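PDB 3MWF: iron-regulated ABC transporter siderophore-binding protein SirA from Staphylococcus aureus subsp. aureus, which binds the iron(III)-loaded siderophore staphyloferrin B and probably delivers it to an ABC transporter for iron uptake. Local coordinates for residues A[167-170]-A[175-178]; A[118-123]-A[135-140]. All coordinates share one frame; numbering follows the deposited sequence.

Interaction 1 (A[167-170]-A[175-178]); sequences NFRA and IYAG. With SE8 (5-[(2-{[(3S)-5-{[(2S)-2-amino-2-carboxyethyl]amino}-3-carboxy-3-hydroxy-5-oxopentanoyl]amino}ethyl)amino]-2,5-dioxopentanoic acid), chain C.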
# COMPACT_ATOMS: atom_id res chain seq x y z
N ASN A 167 6.44 11.93 0.17
CA ASN A 167 5.32 12.06 1.13
C ASN A 167 5.68 13.06 2.20
O ASN A 167 6.61 12.85 3.01
CB ASN A 167 5.04 10.66 1.71
CG ASN A 167 4.26 10.66 3.04
OD1 ASN A 167 4.60 9.87 3.93
ND2 ASN A 167 3.23 11.51 3.17
N PHE A 168 4.95 14.18 2.21
CA PHE A 168 5.15 15.15 3.28
C PHE A 168 4.33 14.74 4.50
O PHE A 168 3.12 14.45 4.37
CB PHE A 168 4.78 16.56 2.82
CG PHE A 168 5.66 17.04 1.71
CD1 PHE A 168 7.02 17.19 1.95
CD2 PHE A 168 5.15 17.30 0.45
CE1 PHE A 168 7.88 17.61 0.95
CE2 PHE A 168 6.01 17.74 -0.59
CZ PHE A 168 7.39 17.88 -0.33
N ARG A 169 4.99 14.67 5.65
CA ARG A 169 4.31 14.30 6.92
C ARG A 169 4.35 15.50 7.84
O ARG A 169 4.80 16.57 7.44
CB ARG A 169 5.00 13.10 7.57
CG ARG A 169 4.98 11.84 6.70
CD ARG A 169 4.61 10.58 7.54
NE ARG A 169 4.03 9.60 6.63
CZ ARG A 169 3.08 8.74 6.92
NH1 ARG A 169 2.51 8.68 8.15
NH2 ARG A 169 2.69 7.95 5.95
N ALA A 170 3.88 15.34 9.07
CA ALA A 170 3.78 16.48 9.98
C ALA A 170 5.15 17.03 10.44
O ALA A 170 5.29 18.23 10.73
CB ALA A 170 2.91 16.08 11.23
N ILE A 175 10.41 9.18 1.32
CA ILE A 175 10.33 8.73 -0.09
C ILE A 175 9.87 7.30 -0.06
O ILE A 175 10.50 6.47 0.60
CB ILE A 175 11.72 8.79 -0.80
CG1 ILE A 175 12.29 10.20 -0.70
CG2 ILE A 175 11.57 8.28 -2.26
CD1 ILE A 175 13.82 10.29 -1.20
N TYR A 176 8.76 7.00 -0.76
CA TYR A 176 8.27 5.62 -0.86
C TYR A 176 8.94 5.03 -2.09
O TYR A 176 8.36 4.99 -3.16
CB TYR A 176 6.72 5.57 -0.93
CG TYR A 176 6.12 5.75 0.42
CD1 TYR A 176 6.18 6.99 1.06
CD2 TYR A 176 5.52 4.67 1.09
CE1 TYR A 176 5.67 7.16 2.37
CE2 TYR A 176 5.01 4.82 2.38
CZ TYR A 176 5.09 6.07 3.01
OH TYR A 176 4.60 6.27 4.29
N ALA A 177 10.21 4.64 -1.91
CA ALA A 177 11.04 4.08 -2.98
C ALA A 177 10.50 2.72 -3.38
O ALA A 177 10.23 2.45 -4.56
CB ALA A 177 12.51 4.00 -2.51
N GLY A 178 10.31 1.89 -2.36
CA GLY A 178 9.46 0.72 -2.40
C GLY A 178 8.16 1.10 -1.71
O GLY A 178 7.56 2.16 -1.98
C1 SE8 C . 1.80 4.04 11.64
C2 SE8 C . 1.74 5.41 11.01
C3 SE8 C . 0.41 5.64 10.33
N4 SE8 C . 0.21 4.76 9.17
C5 SE8 C . 0.52 5.15 7.95
C6 SE8 C . 0.42 4.10 6.87
C7 SE8 C . 1.69 3.25 6.81
C8 SE8 C . 1.46 2.10 5.82
C9 SE8 C . 2.71 1.30 5.48
N10 SE8 C . 3.61 1.11 6.44
C11 SE8 C . 4.79 0.32 6.15
C12 SE8 C . 4.85 -0.91 7.03
N13 SE8 C . 6.19 -1.48 7.10
C14 SE8 C . 7.17 -1.03 7.94
C15 SE8 C . 6.80 -0.20 9.13
C16 SE8 C . 6.63 1.18 8.53
C17 SE8 C . 5.61 2.05 9.20
C18 SE8 C . 6.15 3.33 9.63
O19 SE8 C . 1.15 3.84 12.70
O20 SE8 C . 2.53 3.18 11.11
N21 SE8 C . 2.86 5.55 10.05
O22 SE8 C . 0.87 6.27 7.65
C23 SE8 C . 2.88 4.12 6.43
O24 SE8 C . 3.02 4.48 5.23
O25 SE8 C . 3.71 4.46 7.30
O26 SE8 C . 1.98 2.76 8.13
O27 SE8 C . 2.85 0.84 4.35
O28 SE8 C . 8.35 -1.25 7.75
O29 SE8 C . 4.41 1.79 9.24
O30 SE8 C . 5.38 4.28 9.73
O31 SE8 C . 7.38 3.46 9.84
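R169 and Y176 meet against the bound staphyloferrin B, and each grips a different part of it. The hydroxyl of Y176 donates to the carboxylate oxygen O24 of SE8, with OH and O24 2.6 Å apart. O24 lies at the edge of the tyrosine ring, near its plane. R169 holds the amide oxygen O22 of SE8 with a fork of two bonds. Its NH1 and NH2 each lie 3.0 Å from O22, which sits at the edge of the guanidinium, in its plane. The guanidinium and ring planes are only 28° apart, and R169 NH2 comes to 3.0 Å from Y176 OH.

N167 forms the second shell. Its OD1 accepts a bond from R169 NE at 2.8 Å, in the carbonyl plane and on a lone pair. A weak bond from NH2 ends on the same oxygen. This steadies the guanidinium in its rotation. With CG anti to the backbone N (chi1 160°), the N167 amide is carried to the tyrosine, where OD1 lies at the ring edge, 3.3 Å from Y176 CE1. The amide is held in turn through its nitrogen, because ND2 donates to the backbone oxygens of V226 and S228. R174 bonds both Y176 OH and SE8.

The two segments come from the antiparallel hairpin of strands 163-168 and 173-176. Its end forms part of the siderophore pocket of this periplasmic-binding-protein fold.

Interaction 2 (A[118-123]-A[135-140]); sequences DTTKLM and DLLKKY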
# COMPACT_ATOMS: atom_id res chain seq x y z
N ASP A 118 1.38 -10.48 -2.54
CA ASP A 118 1.64 -11.51 -1.54
C ASP A 118 0.42 -11.71 -0.63
O ASP A 118 0.05 -12.84 -0.31
CB ASP A 118 2.90 -11.17 -0.74
CG ASP A 118 4.15 -11.24 -1.61
OD1 ASP A 118 4.07 -11.75 -2.76
OD2 ASP A 118 5.22 -10.80 -1.16
N THR A 119 -0.22 -10.61 -0.24
CA THR A 119 -1.48 -10.68 0.52
C THR A 119 -2.55 -11.47 -0.26
O THR A 119 -3.24 -12.31 0.30
CB THR A 119 -1.98 -9.25 0.83
OG1 THR A 119 -0.93 -8.56 1.50
CG2 THR A 119 -3.22 -9.24 1.72
N THR A 120 -2.65 -11.20 -1.56
CA THR A 120 -3.67 -11.84 -2.41
C THR A 120 -3.41 -13.34 -2.55
O THR A 120 -4.33 -14.14 -2.39
CB THR A 120 -3.72 -11.19 -3.80
OG1 THR A 120 -4.11 -9.81 -3.66
CG2 THR A 120 -4.75 -11.87 -4.70
N LYS A 121 -2.16 -13.71 -2.79
CA LYS A 121 -1.78 -15.14 -2.85
C LYS A 121 -2.01 -15.87 -1.53
O LYS A 121 -2.63 -16.93 -1.52
CB LYS A 121 -0.31 -15.29 -3.26
CG LYS A 121 -0.04 -14.93 -4.70
CD LYS A 121 1.48 -14.87 -4.95
CE LYS A 121 1.83 -13.69 -5.85
NZ LYS A 121 3.24 -13.76 -6.38
N LEU A 122 -1.53 -15.29 -0.43
CA LEU A 122 -1.72 -15.89 0.89
C LEU A 122 -3.20 -16.05 1.23
O LEU A 122 -3.62 -17.11 1.71
CB LEU A 122 -1.05 -15.04 1.97
CG LEU A 122 -1.21 -15.53 3.41
CD1 LEU A 122 -0.63 -16.92 3.59
CD2 LEU A 122 -0.51 -14.59 4.36
N MET A 123 -3.97 -15.00 1.01
CA MET A 123 -5.38 -15.05 1.37
C MET A 123 -6.15 -15.97 0.44
O MET A 123 -7.09 -16.64 0.89
CB MET A 123 -5.98 -13.65 1.46
CG MET A 123 -5.44 -12.87 2.65
SD MET A 123 -6.14 -11.22 2.87
CE MET A 123 -7.84 -11.67 3.23
N ASP A 135 -6.96 -15.03 -10.81
CA ASP A 135 -7.67 -14.18 -11.77
C ASP A 135 -7.46 -12.68 -11.44
O ASP A 135 -7.24 -11.87 -12.33
CB ASP A 135 -9.18 -14.50 -11.83
CG ASP A 135 -9.50 -15.94 -12.30
OD1 ASP A 135 -8.70 -16.56 -13.04
OD2 ASP A 135 -10.58 -16.45 -11.91
N LEU A 136 -7.52 -12.33 -10.15
CA LEU A 136 -7.22 -10.96 -9.74
C LEU A 136 -5.80 -10.53 -10.19
O LEU A 136 -5.63 -9.48 -10.80
CB LEU A 136 -7.38 -10.82 -8.22
CG LEU A 136 -8.78 -10.82 -7.59
CD1 LEU A 136 -8.66 -10.49 -6.12
CD2 LEU A 136 -9.76 -9.83 -8.27
N LEU A 137 -4.81 -11.37 -9.91
CA LEU A 137 -3.43 -11.05 -10.21
C LEU A 137 -3.18 -11.02 -11.72
O LEU A 137 -2.45 -10.16 -12.21
CB LEU A 137 -2.49 -12.01 -9.47
CG LEU A 137 -2.58 -11.83 -7.93
CD1 LEU A 137 -1.55 -12.70 -7.21
CD2 LEU A 137 -2.42 -10.37 -7.50
N LYS A 138 -3.83 -11.93 -12.46
CA LYS A 138 -3.77 -11.86 -13.93
C LYS A 138 -4.31 -10.52 -14.45
O LYS A 138 -3.69 -9.90 -15.31
CB LYS A 138 -4.53 -13.05 -14.57
CG LYS A 138 -4.56 -13.07 -16.10
CD LYS A 138 -3.28 -13.67 -16.71
CE LYS A 138 -3.34 -15.18 -16.91
NZ LYS A 138 -3.09 -15.96 -15.64
N LYS A 139 -5.44 -10.06 -13.91
CA LYS A 139 -6.01 -8.77 -14.26
C LYS A 139 -5.04 -7.60 -13.98
O LYS A 139 -4.94 -6.66 -14.77
CB LYS A 139 -7.34 -8.56 -13.51
CG LYS A 139 -8.09 -7.33 -13.93
CD LYS A 139 -9.63 -7.51 -13.81
CE LYS A 139 -10.23 -6.59 -12.74
NZ LYS A 139 -9.97 -7.06 -11.33
N TYR A 140 -4.35 -7.66 -12.84
CA TYR A 140 -3.37 -6.64 -12.54
C TYR A 140 -2.19 -6.68 -13.52
O TYR A 140 -1.78 -5.65 -14.05
CB TYR A 140 -2.88 -6.75 -11.08
CG TYR A 140 -1.70 -5.84 -10.76
CD1 TYR A 140 -1.88 -4.49 -10.46
CD2 TYR A 140 -0.40 -6.34 -10.75
CE1 TYR A 140 -0.79 -3.65 -10.20
CE2 TYR A 140 0.68 -5.53 -10.48
CZ TYR A 140 0.48 -4.20 -10.19
OH TYR A 140 1.57 -3.43 -9.91
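L137 points its branched end at helix 116-127 and meets T120 and K121 with different methyls. The ends of T120 and L137 meet head-on. The methyl CG2 of T120 lies 3.9 Å from L137 CG and is equally close to CD2. T120 CB also comes within 4.0 Å of L137 CD2. The other methyl, CD1, turns to K121. There the leucine comes in roughly perpendicular to the lysine chain. L137 CD1 sits against the aliphatic part of the lysine, 3.7 Å from K121 CG and 3.8 Å from K121 CE. The chain of K121 bends at chi3 (-139°), and CE as well as CG borders the methyl. L136 adds a lighter touch, with its CD1 4.4 Å from T120 CG2.

The first torsion of T120 sorts its two branches. CG2 stands anti to the backbone N and faces helix 130-155. OG1 lies beside the backbone N and bonds the carbonyl oxygen of F116, one turn earlier in its own helix. The polar branch is thus satisfied locally, and the methyl makes the contact. All the side-chain contacts between the segments are apolar.

The short helical segments run nearly antiparallel, at 159°, and their axes approach to 10.5 Å. The buried area is modest, 173 Å². T120 is buried, while K121 lies at the exposed margin. T120 also touches V34 of helix 29-37, and L136 touches S37 of the same helix. The contact is plain packing in an antiparallel helix pair joined by a short loop, a helical hairpin. Its second member is the long helix 130-155, which links the two lobes in this class of siderophore-binding proteins.

How the interactions relate
Interaction 2 comes first along the chain. Helix 116-127 turns back into helix 130-155, and strand 163-168 of interaction 1 follows that helix directly. Interaction 2 is therefore complete before interaction 1 begins. Their centres are 26 Å apart, with the chain's centre lying between them, and their nearest atoms are about 11 Å apart without touching. Interaction 1 belongs to the five-stranded mixed sheet and faces the siderophore. Interaction 2 is helix packing beside the six-stranded sheet, whose edge strand 107-110 touches helix 116-127. Helix 130-155 thus leads from one lobe to the other, consistent with a stiff connection between the two halves of the binding protein.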